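Local structure of enoyl-CoA hydratase/carnithine racemase (Magnetospirillum magneticum, 4NEK) at residues C[41-46]-C[89-94]; C[12-17]-C[49-54]; C[2-7]-C[28-33]; C[97-102]-C[180-185]. The protein probably shifts the double bond of enoyl-CoA esters, as a delta(3)-delta(2)-enoyl-CoA isomerase of the enoyl-CoA hydratase/isomerase family. One frame throughout, in Å; residues are numbered along the deposited sequence.

Interaction 1: C[41-46]-C[89-94]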
loop_
_atom_site.group_PDB
_atom_site.type_symbol
_atom_site.label_atom_id
_atom_site.label_comp_id
_atom_site.label_asym_id
_atom_site.label_seq_id
_atom_site.Cartn_x
_atom_site.Cartn_y
_atom_site.Cartn_z
ATOM N N LYS C 41 -35.524 -13.935 13.914
ATOM C CA LYS C 41 -36.382 -12.907 14.452
ATOM C C LYS C 41 -36.165 -11.567 13.724
ATOM O O LYS C 41 -37.116 -10.933 13.260
ATOM C CB LYS C 41 -36.153 -12.800 15.955
ATOM C CG LYS C 41 -36.572 -11.447 16.495
ATOM C CD LYS C 41 -36.118 -11.076 17.918
ATOM C CE LYS C 41 -35.733 -9.586 18.094
ATOM N NZ LYS C 41 -36.573 -8.587 17.360
ATOM N N GLY C 42 -34.903 -11.153 13.598
ATOM C CA GLY C 42 -34.594 -9.884 12.993
ATOM C C GLY C 42 -35.054 -9.843 11.562
ATOM O O GLY C 42 -35.561 -8.840 11.094
ATOM N N GLU C 43 -34.889 -10.937 10.849
ATOM C CA GLU C 43 -35.285 -10.979 9.436
ATOM C C GLU C 43 -36.772 -10.781 9.257
ATOM O O GLU C 43 -37.170 -10.155 8.288
ATOM C CB GLU C 43 -34.854 -12.279 8.768
ATOM C CG GLU C 43 -33.376 -12.292 8.382
ATOM C CD GLU C 43 -33.097 -11.542 7.081
ATOM O OE1 GLU C 43 -33.427 -12.065 5.980
ATOM O OE2 GLU C 43 -32.535 -10.430 7.148
ATOM N N ALA C 44 -37.563 -11.266 10.213
ATOM C CA ALA C 44 -39.032 -11.142 10.187
ATOM C C ALA C 44 -39.566 -9.881 10.858
ATOM O O ALA C 44 -40.679 -9.472 10.587
ATOM C CB ALA C 44 -39.654 -12.343 10.849
ATOM N N ASP C 45 -38.751 -9.222 11.673
ATOM C CA ASP C 45 -39.205 -8.047 12.417
ATOM C C ASP C 45 -39.157 -6.769 11.595
ATOM O O ASP C 45 -38.091 -6.275 11.178
ATOM C CB ASP C 45 -38.332 -7.888 13.658
ATOM C CG ASP C 45 -38.800 -6.771 14.599
ATOM O OD1 ASP C 45 -39.689 -5.960 14.215
ATOM O OD2 ASP C 45 -38.233 -6.712 15.731
ATOM N N ASP C 46 -40.316 -6.186 11.419
ATOM C CA ASP C 46 -40.446 -4.963 10.690
ATOM C C ASP C 46 -39.766 -3.754 11.348
ATOM O O ASP C 46 -39.490 -2.776 10.689
ATOM C CB ASP C 46 -41.914 -4.685 10.510
ATOM C CG ASP C 46 -42.172 -3.572 9.504
ATOM O OD1 ASP C 46 -41.308 -2.885 8.957
ATOM O OD2 ASP C 46 -43.307 -3.308 9.285
ATOM N N GLY C 89 -27.665 -16.158 4.024
ATOM C CA GLY C 89 -28.921 -15.845 3.346
ATOM C C GLY C 89 -29.666 -14.614 3.868
ATOM O O GLY C 89 -30.750 -14.288 3.372
ATOM N N ALA C 90 -29.117 -13.901 4.848
ATOM C CA ALA C 90 -29.842 -12.754 5.398
ATOM C C ALA C 90 -30.069 -11.683 4.365
ATOM O O ALA C 90 -29.124 -11.236 3.712
ATOM C CB ALA C 90 -29.104 -12.167 6.580
ATOM N N ARG C 91 -31.317 -11.260 4.224
ATOM C CA ARG C 91 -31.685 -10.236 3.243
ATOM C C ARG C 91 -31.303 -8.848 3.724
ATOM O O ARG C 91 -30.948 -7.974 2.942
ATOM C CB ARG C 91 -33.178 -10.329 2.935
ATOM C CG ARG C 91 -33.599 -11.670 2.315
ATOM C CD ARG C 91 -33.475 -11.730 0.778
ATOM N NE ARG C 91 -34.114 -10.617 0.035
ATOM C CZ ARG C 91 -34.379 -10.572 -1.284
ATOM N NH1 ARG C 91 -34.934 -9.477 -1.793
ATOM N NH2 ARG C 91 -34.111 -11.592 -2.101
ATOM N N LYS C 92 -31.360 -8.637 5.018
ATOM C CA LYS C 92 -30.999 -7.347 5.585
ATOM C C LYS C 92 -29.492 -7.242 5.810
ATOM O O LYS C 92 -28.807 -8.229 5.937
ATOM C CB LYS C 92 -31.742 -7.097 6.905
ATOM C CG LYS C 92 -33.249 -7.129 6.754
ATOM C CD LYS C 92 -34.021 -6.926 8.079
ATOM C CE LYS C 92 -35.517 -7.092 7.842
ATOM N NZ LYS C 92 -36.317 -6.924 9.064
ATOM N N PRO C 93 -28.994 -6.033 5.864
ATOM C CA PRO C 93 -27.573 -5.812 6.024
ATOM C C PRO C 93 -27.061 -6.227 7.369
ATOM O O PRO C 93 -27.796 -6.186 8.353
ATOM C CB PRO C 93 -27.412 -4.288 5.907
ATOM C CG PRO C 93 -28.673 -3.793 5.291
ATOM C CD PRO C 93 -29.741 -4.773 5.671
ATOM N N VAL C 94 -25.780 -6.576 7.389
ATOM C CA VAL C 94 -25.128 -7.115 8.568
ATOM C C VAL C 94 -23.774 -6.424 8.732
ATOM O O VAL C 94 -22.967 -6.412 7.833
ATOM C CB VAL C 94 -24.895 -8.613 8.391
ATOM C CG1 VAL C 94 -24.194 -9.197 9.592
ATOM C CG2 VAL C 94 -26.210 -9.347 8.128
#
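E43 and K92 mark the nearest approach of the backbones, 6.8 Å from CA to CA, where the last turn of helix 29-44 passes the irregular segment 89-94. The glutamate chain bends at chi2 (-80°), which swings its carboxylate across to two consecutive peptide N-H groups. R91 N gives a nearly straight bond (170°) to E43 OE1 at 2.9 Å, from the syn side but out of the carboxylate plane. K92 N binds E43 OE2 at 3.0 Å through the syn lone pair. Both oxygens are thus engaged, and the pair of bonds fixes the rotation of the carboxylate. Replacing E43 with an alanine would probably leave the N-H groups of R91 and K92 without their acceptors and let this bend of the chain shift. K92 answers in the other direction: its aliphatic part passes E43 OE2, with CG at 3.4 Å, and stays extended beyond CG until NZ reaches G42 O at 2.9 Å, in the carbonyl plane. NZ also makes a weak bond to E43 O and a bond to V48 O. This ammonium therefore sits at the C-terminal end of the helix, where its charge probably suits the helix dipole. Helix end and loop are cross-tied just ahead of strand 94-98, one of the parallel strands in the beta-alpha core of the crotonase fold.

Interaction 2: C[12-17]-C[49-54]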
loop_
_atom_site.group_PDB
_atom_site.type_symbol
_atom_site.label_atom_id
_atom_site.label_comp_id
_atom_site.label_asym_id
_atom_site.label_seq_id
_atom_site.Cartn_x
_atom_site.Cartn_y
_atom_site.Cartn_z
ATOM N N GLY C 12 -33.788 0.798 14.808
ATOM C CA GLY C 12 -33.756 0.024 13.581
ATOM C C GLY C 12 -32.623 -0.999 13.453
ATOM O O GLY C 12 -32.496 -1.652 12.403
ATOM N N VAL C 13 -31.804 -1.128 14.501
ATOM C CA VAL C 13 -30.639 -1.974 14.484
ATOM C C VAL C 13 -30.795 -3.074 15.486
ATOM O O VAL C 13 -30.983 -2.824 16.663
ATOM C CB VAL C 13 -29.387 -1.175 14.876
ATOM C CG1 VAL C 13 -28.175 -2.072 14.873
ATOM C CG2 VAL C 13 -29.144 -0.026 13.917
ATOM N N GLN C 14 -30.686 -4.316 15.041
ATOM C CA GLN C 14 -30.684 -5.426 15.972
ATOM C C GLN C 14 -29.278 -5.821 16.364
ATOM O O GLN C 14 -28.526 -6.310 15.549
ATOM C CB GLN C 14 -31.355 -6.633 15.408
ATOM C CG GLN C 14 -31.453 -7.675 16.501
ATOM C CD GLN C 14 -32.456 -8.760 16.199
ATOM O OE1 GLN C 14 -33.534 -8.500 15.684
ATOM N NE2 GLN C 14 -32.096 -9.995 16.508
ATOM N N VAL C 15 -28.940 -5.588 17.621
ATOM C CA VAL C 15 -27.645 -5.856 18.137
ATOM C C VAL C 15 -27.631 -7.268 18.650
ATOM O O VAL C 15 -28.536 -7.679 19.369
ATOM C CB VAL C 15 -27.351 -4.939 19.302
ATOM C CG1 VAL C 15 -25.973 -5.236 19.874
ATOM C CG2 VAL C 15 -27.409 -3.499 18.851
ATOM N N VAL C 16 -26.639 -8.026 18.230
ATOM C CA VAL C 16 -26.516 -9.440 18.566
ATOM C C VAL C 16 -25.100 -9.632 19.086
ATOM O O VAL C 16 -24.165 -9.447 18.341
ATOM C CB VAL C 16 -26.716 -10.294 17.311
ATOM C CG1 VAL C 16 -26.539 -11.751 17.640
ATOM C CG2 VAL C 16 -28.102 -10.062 16.713
ATOM N N ARG C 17 -24.964 -9.918 20.362
ATOM C CA ARG C 17 -23.676 -9.917 20.998
ATOM C C ARG C 17 -23.348 -11.298 21.570
ATOM O O ARG C 17 -24.152 -11.880 22.277
ATOM C CB ARG C 17 -23.637 -8.910 22.133
ATOM C CG ARG C 17 -22.250 -8.878 22.747
ATOM C CD ARG C 17 -22.192 -8.063 24.015
ATOM N NE ARG C 17 -22.466 -6.650 23.839
ATOM C CZ ARG C 17 -21.571 -5.735 23.437
ATOM N NH1 ARG C 17 -20.302 -6.049 23.171
ATOM N NH2 ARG C 17 -21.945 -4.491 23.280
ATOM N N ASN C 49 -34.003 -2.937 10.571
ATOM C CA ASN C 49 -33.463 -2.683 9.264
ATOM C C ASN C 49 -32.084 -3.258 9.042
ATOM O O ASN C 49 -31.743 -3.559 7.902
ATOM C CB ASN C 49 -33.362 -1.190 9.041
ATOM C CG ASN C 49 -34.719 -0.537 8.875
ATOM O OD1 ASN C 49 -35.755 -1.193 8.862
ATOM N ND2 ASN C 49 -34.704 0.747 8.681
ATOM N N VAL C 50 -31.311 -3.421 10.117
ATOM C CA VAL C 50 -29.925 -3.804 10.010
ATOM C C VAL C 50 -29.552 -4.632 11.224
ATOM O O VAL C 50 -30.028 -4.345 12.309
ATOM C CB VAL C 50 -29.057 -2.536 9.997
ATOM C CG1 VAL C 50 -27.578 -2.861 9.952
ATOM C CG2 VAL C 50 -29.408 -1.698 8.800
ATOM N N PHE C 51 -28.628 -5.578 11.052
ATOM C CA PHE C 51 -27.993 -6.290 12.169
ATOM C C PHE C 51 -26.624 -5.754 12.485
ATOM O O PHE C 51 -25.871 -5.389 11.599
ATOM C CB PHE C 51 -27.788 -7.747 11.821
ATOM C CG PHE C 51 -29.066 -8.523 11.634
ATOM C CD1 PHE C 51 -29.662 -9.127 12.705
ATOM C CD2 PHE C 51 -29.615 -8.694 10.374
ATOM C CE1 PHE C 51 -30.831 -9.854 12.538
ATOM C CE2 PHE C 51 -30.767 -9.426 10.196
ATOM C CZ PHE C 51 -31.397 -9.988 11.275
ATOM N N LEU C 52 -26.292 -5.792 13.758
ATOM C CA LEU C 52 -24.949 -5.495 14.192
ATOM C C LEU C 52 -24.444 -6.607 15.120
ATOM O O LEU C 52 -24.981 -6.813 16.183
ATOM C CB LEU C 52 -24.934 -4.182 14.932
ATOM C CG LEU C 52 -23.642 -3.861 15.674
ATOM C CD1 LEU C 52 -22.503 -3.761 14.688
ATOM C CD2 LEU C 52 -23.759 -2.546 16.394
ATOM N N ILE C 53 -23.400 -7.308 14.699
ATOM C CA ILE C 53 -22.857 -8.412 15.460
ATOM C C ILE C 53 -21.612 -8.020 16.180
ATOM O O ILE C 53 -20.687 -7.532 15.564
ATOM C CB ILE C 53 -22.420 -9.543 14.556
ATOM C CG1 ILE C 53 -23.544 -9.955 13.651
ATOM C CG2 ILE C 53 -22.006 -10.767 15.352
ATOM C CD1 ILE C 53 -22.992 -10.776 12.515
ATOM N N LEU C 54 -21.594 -8.306 17.471
ATOM C CA LEU C 54 -20.516 -7.899 18.369
ATOM C C LEU C 54 -20.023 -9.073 19.194
ATOM O O LEU C 54 -20.726 -10.066 19.361
ATOM C CB LEU C 54 -21.029 -6.874 19.384
ATOM C CG LEU C 54 -21.652 -5.637 18.756
ATOM C CD1 LEU C 54 -22.203 -4.686 19.819
ATOM C CD2 LEU C 54 -20.640 -4.914 17.908
#
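R17 runs out extended to CD and then folds at chi3 (-64°), which sets one face of its guanidinium against L54 CD1, with NH2 at 3.5 Å from that methyl. The two residues form the last rung of a parallel pair, strand 13-17 beside strand 50-54, the two strands of a beta-alpha-beta crossover whose helix is 29-44. Their axes approach to 4.6 Å and cross at -22°. The ladder opens at G12 O, which accepts from both N49 N, at 2.7 Å, and V50 N. It continues through Q14, which gives its N-H to V50 O and takes one from L52 N at 2.9 Å in a nearly straight bond (170°). V16 repeats the pattern, giving to L52 O and accepting from L54 N. On the face of V13, V15 and R17, V13 CG1 meets L52 CB, and V15 CG1 touches L54 CD1 at 3.8 Å, so that methyl meets both a valine and the guanidinium, in directions roughly at right angles. R17 NH1 also bonds to G55 O and forms a salt bridge with E183. A leucine in place of R17 would probably leave E183 without this charged mate and G55 O without a donor. On the other face Q14 runs alongside F51 in the same direction, while the phenyl ring stacks with that of F39 from the crossover helix. V16 CG2 approaches the edge of the F51 ring, 4.4 Å from CD1.

Interaction 3: C[2-7]-C[28-33]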
loop_
_atom_site.group_PDB
_atom_site.type_symbol
_atom_site.label_atom_id
_atom_site.label_comp_id
_atom_site.label_asym_id
_atom_site.label_seq_id
_atom_site.Cartn_x
_atom_site.Cartn_y
_atom_site.Cartn_z
ATOM N N SER C 2 -30.086 -19.209 26.461
ATOM C CA SER C 2 -28.776 -18.887 27.094
ATOM C C SER C 2 -28.516 -17.410 27.261
ATOM O O SER C 2 -29.011 -16.647 26.465
ATOM C CB SER C 2 -27.602 -19.524 26.302
ATOM O OG SER C 2 -27.570 -19.066 24.952
ATOM N N GLU C 3 -27.718 -17.019 28.272
ATOM C CA GLU C 3 -27.272 -15.609 28.465
ATOM C C GLU C 3 -25.903 -15.410 27.773
ATOM O O GLU C 3 -25.223 -14.351 27.805
ATOM C CB GLU C 3 -27.222 -15.238 29.962
ATOM C CG GLU C 3 -28.607 -15.315 30.684
ATOM C CD GLU C 3 -29.177 -16.759 30.846
ATOM O OE1 GLU C 3 -28.737 -17.499 31.754
ATOM O OE2 GLU C 3 -30.086 -17.188 30.068
ATOM N N LEU C 4 -25.553 -16.464 27.080
ATOM C CA LEU C 4 -24.399 -16.502 26.245
ATOM C C LEU C 4 -24.544 -15.723 24.938
ATOM O O LEU C 4 -23.551 -15.457 24.301
ATOM C CB LEU C 4 -24.094 -17.938 25.935
ATOM C CG LEU C 4 -23.700 -18.777 27.156
ATOM C CD1 LEU C 4 -23.184 -20.131 26.664
ATOM C CD2 LEU C 4 -22.658 -18.137 28.037
ATOM N N VAL C 5 -25.768 -15.346 24.569
ATOM C CA VAL C 5 -26.004 -14.494 23.425
ATOM C C VAL C 5 -27.026 -13.443 23.810
ATOM O O VAL C 5 -28.088 -13.797 24.252
ATOM C CB VAL C 5 -26.579 -15.308 22.252
ATOM C CG1 VAL C 5 -27.073 -14.399 21.135
ATOM C CG2 VAL C 5 -25.552 -16.280 21.730
ATOM N N LEU C 6 -26.718 -12.170 23.612
ATOM C CA LEU C 6 -27.607 -11.075 23.980
ATOM C C LEU C 6 -28.082 -10.435 22.722
ATOM O O LEU C 6 -27.313 -10.223 21.813
ATOM C CB LEU C 6 -26.867 -10.021 24.790
ATOM C CG LEU C 6 -26.187 -10.571 26.044
ATOM C CD1 LEU C 6 -25.258 -9.559 26.718
ATOM C CD2 LEU C 6 -27.237 -11.053 27.036
ATOM N N SER C 7 -29.352 -10.103 22.673
ATOM C CA SER C 7 -29.899 -9.492 21.513
ATOM C C SER C 7 -30.901 -8.437 21.911
ATOM O O SER C 7 -31.670 -8.645 22.809
ATOM C CB SER C 7 -30.588 -10.544 20.688
ATOM O OG SER C 7 -30.964 -9.981 19.460
ATOM N N ILE C 28 -20.387 -22.888 21.194
ATOM C CA ILE C 28 -21.008 -24.172 21.455
ATOM C C ILE C 28 -22.407 -24.163 20.827
ATOM O O ILE C 28 -22.938 -23.121 20.403
ATOM C CB ILE C 28 -21.077 -24.449 22.979
ATOM C CG1 ILE C 28 -21.808 -23.321 23.709
ATOM C CG2 ILE C 28 -19.677 -24.570 23.581
ATOM C CD1 ILE C 28 -22.015 -23.572 25.203
ATOM N N GLY C 29 -23.041 -25.320 20.799
ATOM C CA GLY C 29 -24.340 -25.495 20.146
ATOM C C GLY C 29 -25.397 -24.493 20.581
ATOM O O GLY C 29 -26.191 -24.033 19.745
ATOM N N GLU C 30 -25.472 -24.216 21.888
ATOM C CA GLU C 30 -26.519 -23.301 22.379
ATOM C C GLU C 30 -26.329 -21.906 21.833
ATOM O O GLU C 30 -27.323 -21.217 21.650
ATOM C CB GLU C 30 -26.671 -23.202 23.911
ATOM C CG GLU C 30 -25.378 -22.953 24.664
ATOM C CD GLU C 30 -25.526 -23.030 26.188
ATOM O OE1 GLU C 30 -26.246 -22.143 26.699
ATOM O OE2 GLU C 30 -24.947 -23.960 26.866
HETATM N N MSE C 31 -25.079 -21.514 21.536
HETATM C CA MSE C 31 -24.813 -20.176 21.008
HETATM C C MSE C 31 -25.198 -20.119 19.564
HETATM O O MSE C 31 -25.951 -19.234 19.174
HETATM C CB MSE C 31 -23.380 -19.796 21.189
HETATM C CG MSE C 31 -23.116 -19.689 22.662
HETATM SE SE MSE C 31 -21.204 -19.335 23.013
HETATM C CE MSE C 31 -21.123 -17.468 22.376
ATOM N N TYR C 32 -24.814 -21.120 18.792
ATOM C CA TYR C 32 -25.281 -21.220 17.422
ATOM C C TYR C 32 -26.776 -21.122 17.322
ATOM O O TYR C 32 -27.299 -20.491 16.426
ATOM C CB TYR C 32 -24.840 -22.529 16.758
ATOM C CG TYR C 32 -23.382 -22.561 16.412
ATOM C CD1 TYR C 32 -22.847 -21.658 15.491
ATOM C CD2 TYR C 32 -22.528 -23.472 16.999
ATOM C CE1 TYR C 32 -21.504 -21.683 15.171
ATOM C CE2 TYR C 32 -21.192 -23.521 16.669
ATOM C CZ TYR C 32 -20.685 -22.620 15.763
ATOM O OH TYR C 32 -19.336 -22.634 15.493
ATOM N N ALA C 33 -27.477 -21.794 18.220
ATOM C CA ALA C 33 -28.935 -21.838 18.146
ATOM C C ALA C 33 -29.498 -20.459 18.472
ATOM O O ALA C 33 -30.374 -19.975 17.797
ATOM C CB ALA C 33 -29.495 -22.897 19.098
#
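L4 and V5 lead into an edge strand of the main sheet within this chain, 5-10, and pack there against the first turn of helix 29-44, the helix of the beta-alpha-beta crossover in the crotonase fold. The contact lies near the surface. Side chains carry most of it, and two backbone carbonyls are touched by side-chain methyls. L4 points at the helix and meets three residues there, I28, E30 and M31. Its CD1 methyl lies 3.9 Å from I28 CD1, while its CB packs on M31 CG at 3.8 Å. V5 follows with a single branch: CG2 rests on the helix backbone, 3.9 Å from M31 O, and beyond it the same side chain reaches A34 and L35 one turn further on. I28 occupies the N-cap position, and its carbonyl oxygen accepts from both M31 N, at 2.9 Å, and Y32 N, at 3.2 Å, closing the opening turn. E30 has its CG between the backbone N and the carbonyl carbon (chi1 50°), with the chain extended beyond it, and this brings OE1 to 3.7 Å from L4 CD1. The carboxylate also lies near S2, but its exact placing there is doubtful. S2 OG is buried here without a polar partner. M31, a selenomethionine, extends from the helix along L4. Its chain turns at chi3 (71°), and the terminal methyl CE comes to rest 3.7 Å from L4 O.

Interaction 4: C[97-102]-C[180-185]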
loop_
_atom_site.group_PDB
_atom_site.type_symbol
_atom_site.label_atom_id
_atom_site.label_comp_id
_atom_site.label_asym_id
_atom_site.label_seq_id
_atom_site.Cartn_x
_atom_site.Cartn_y
_atom_site.Cartn_z
ATOM N N ALA C 97 -18.311 -5.971 14.230
ATOM C CA ALA C 97 -17.197 -5.300 14.831
ATOM C C ALA C 97 -16.391 -6.355 15.505
ATOM O O ALA C 97 -16.874 -6.996 16.430
ATOM C CB ALA C 97 -17.690 -4.288 15.851
ATOM N N VAL C 98 -15.153 -6.550 15.057
ATOM C CA VAL C 98 -14.315 -7.595 15.573
ATOM C C VAL C 98 -13.112 -7.075 16.301
ATOM O O VAL C 98 -12.671 -5.974 16.052
ATOM C CB VAL C 98 -13.859 -8.523 14.448
ATOM C CG1 VAL C 98 -15.054 -8.993 13.646
ATOM C CG2 VAL C 98 -12.951 -7.832 13.470
ATOM N N ARG C 99 -12.554 -7.898 17.168
ATOM C CA ARG C 99 -11.341 -7.578 17.921
ATOM C C ARG C 99 -10.780 -8.820 18.518
ATOM O O ARG C 99 -11.450 -9.834 18.554
ATOM C CB ARG C 99 -11.643 -6.594 19.053
ATOM C CG ARG C 99 -12.459 -7.228 20.163
ATOM C CD ARG C 99 -13.334 -6.222 20.874
ATOM N NE ARG C 99 -12.511 -5.204 21.478
ATOM C CZ ARG C 99 -12.960 -4.050 21.934
ATOM N NH1 ARG C 99 -14.253 -3.738 21.917
ATOM N NH2 ARG C 99 -12.094 -3.190 22.423
ATOM N N GLY C 100 -9.553 -8.738 19.019
ATOM C CA GLY C 100 -8.879 -9.891 19.610
ATOM C C GLY C 100 -8.953 -11.108 18.709
ATOM O O GLY C 100 -8.664 -11.029 17.517
ATOM N N ALA C 101 -9.405 -12.221 19.255
ATOM C CA ALA C 101 -9.517 -13.441 18.470
ATOM C C ALA C 101 -10.675 -13.416 17.467
ATOM O O ALA C 101 -11.797 -13.068 17.816
ATOM C CB ALA C 101 -9.688 -14.613 19.381
ATOM N N ALA C 102 -10.371 -13.743 16.222
ATOM C CA ALA C 102 -11.362 -14.015 15.189
ATOM C C ALA C 102 -10.946 -15.273 14.488
ATOM O O ALA C 102 -10.294 -15.257 13.459
ATOM C CB ALA C 102 -11.455 -12.874 14.208
ATOM N N GLU C 180 -11.517 1.401 21.858
ATOM C CA GLU C 180 -12.429 2.231 22.626
ATOM C C GLU C 180 -13.522 2.876 21.758
ATOM O O GLU C 180 -14.527 3.244 22.291
ATOM C CB GLU C 180 -11.696 3.294 23.405
ATOM C CG GLU C 180 -11.021 4.344 22.534
ATOM C CD GLU C 180 -9.503 4.216 22.525
ATOM O OE1 GLU C 180 -8.857 5.304 22.549
ATOM O OE2 GLU C 180 -8.984 3.048 22.501
ATOM N N ASP C 181 -13.342 3.003 20.439
ATOM C CA ASP C 181 -14.350 3.584 19.546
ATOM C C ASP C 181 -14.972 2.581 18.592
ATOM O O ASP C 181 -15.785 2.939 17.723
ATOM C CB ASP C 181 -13.712 4.672 18.690
ATOM C CG ASP C 181 -13.203 5.869 19.515
ATOM O OD1 ASP C 181 -13.777 6.138 20.595
ATOM O OD2 ASP C 181 -12.214 6.512 19.092
ATOM N N LEU C 182 -14.613 1.314 18.746
ATOM C CA LEU C 182 -14.977 0.334 17.757
ATOM C C LEU C 182 -16.481 0.136 17.674
ATOM O O LEU C 182 -17.065 0.215 16.585
ATOM C CB LEU C 182 -14.256 -0.967 18.053
ATOM C CG LEU C 182 -14.709 -2.177 17.243
ATOM C CD1 LEU C 182 -14.320 -2.051 15.786
ATOM C CD2 LEU C 182 -14.098 -3.457 17.813
ATOM N N GLU C 183 -17.113 -0.100 18.812
ATOM C CA GLU C 183 -18.547 -0.378 18.848
ATOM C C GLU C 183 -19.367 0.828 18.422
ATOM O O GLU C 183 -20.339 0.703 17.658
ATOM C CB GLU C 183 -18.976 -0.856 20.220
ATOM C CG GLU C 183 -18.420 -2.232 20.574
ATOM C CD GLU C 183 -19.075 -2.913 21.800
ATOM O OE1 GLU C 183 -20.134 -2.413 22.272
ATOM O OE2 GLU C 183 -18.553 -3.973 22.284
ATOM N N GLU C 184 -18.929 2.006 18.841
ATOM C CA GLU C 184 -19.611 3.227 18.450
ATOM C C GLU C 184 -19.575 3.426 16.950
ATOM O O GLU C 184 -20.535 3.833 16.323
ATOM C CB GLU C 184 -18.872 4.388 19.036
ATOM C CG GLU C 184 -19.768 5.579 19.241
ATOM C CD GLU C 184 -19.105 6.761 19.980
ATOM O OE1 GLU C 184 -17.964 6.614 20.505
ATOM O OE2 GLU C 184 -19.755 7.842 20.068
ATOM N N THR C 185 -18.415 3.163 16.372
ATOM C CA THR C 185 -18.224 3.375 14.949
ATOM C C THR C 185 -19.028 2.360 14.147
ATOM O O THR C 185 -19.609 2.693 13.126
ATOM C CB THR C 185 -16.748 3.212 14.603
ATOM O OG1 THR C 185 -15.999 4.134 15.379
ATOM C CG2 THR C 185 -16.489 3.508 13.168
HETATM O O HOH W 1 -16.557 -5.288 21.259
#
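E183 OE2 is held by two groups at once: a water donates to it at 2.6 Å, and R17 NH1 of strand 13-18 makes a salt bridge. The same water accepts from R99 NH1 at 2.9 Å, lying at the edge of the guanidinium and in its plane. A water bridge thus joins the two side chains, whose opposite charges stay apart, R99 NH1 lying 4.3 Å from E183 OE2. The shared water and the two arginines probably stabilise the negative charge of E183. L182 makes the apolar half of the contact. With chi1 at 170° its CG stands opposite the backbone N, and the branched end reaches the strand. L182 CG packs on A97 CB at 3.9 Å, CD2 lies 3.4 Å from V98 O, and the same methyl comes over one face of the R99 guanidinium. R99 leaves its backbone with CG between N and the carbonyl carbon (chi1 70°), then bends at chi3 and crosses the leucine. Within the helix, D181 O accepts from T185 N and, at 2.6 Å, from T185 OG1, the two donors arriving from opposite faces of its plane. The outer side of this helix meets other chains, E180 and D181 both forming salt bridges with K192 of a neighbouring subunit. L182 and the water bridge pack helix 179-194 against the end of strand 94-98. In crotonase-fold enzymes the chain continues from this strand through a short strand, here 101-103, toward an oxyanion-hole N-H, and the same is probably true here.

In the fold
Interaction 2 lies at the middle of the set and touches the other three. P93 O of interaction 1 and F51 N are 2.9 Å apart, consistent with a backbone bond joining strand 50-54 to the chain entering strand 94-98. On the opposite edge of the ladder, R17 N lies 2.8 Å from L6 O of interaction 3, pairing strands 13-18 and 5-10. Toward interaction 4, R17 NH1 meets E183 OE2 at 2.9 Å, and I53 O faces A97 N at 3.1 Å. Interactions 1 and 3 use the two ends of helix 29-44, their centres about 18 Å apart. No ligand marks the active site among them.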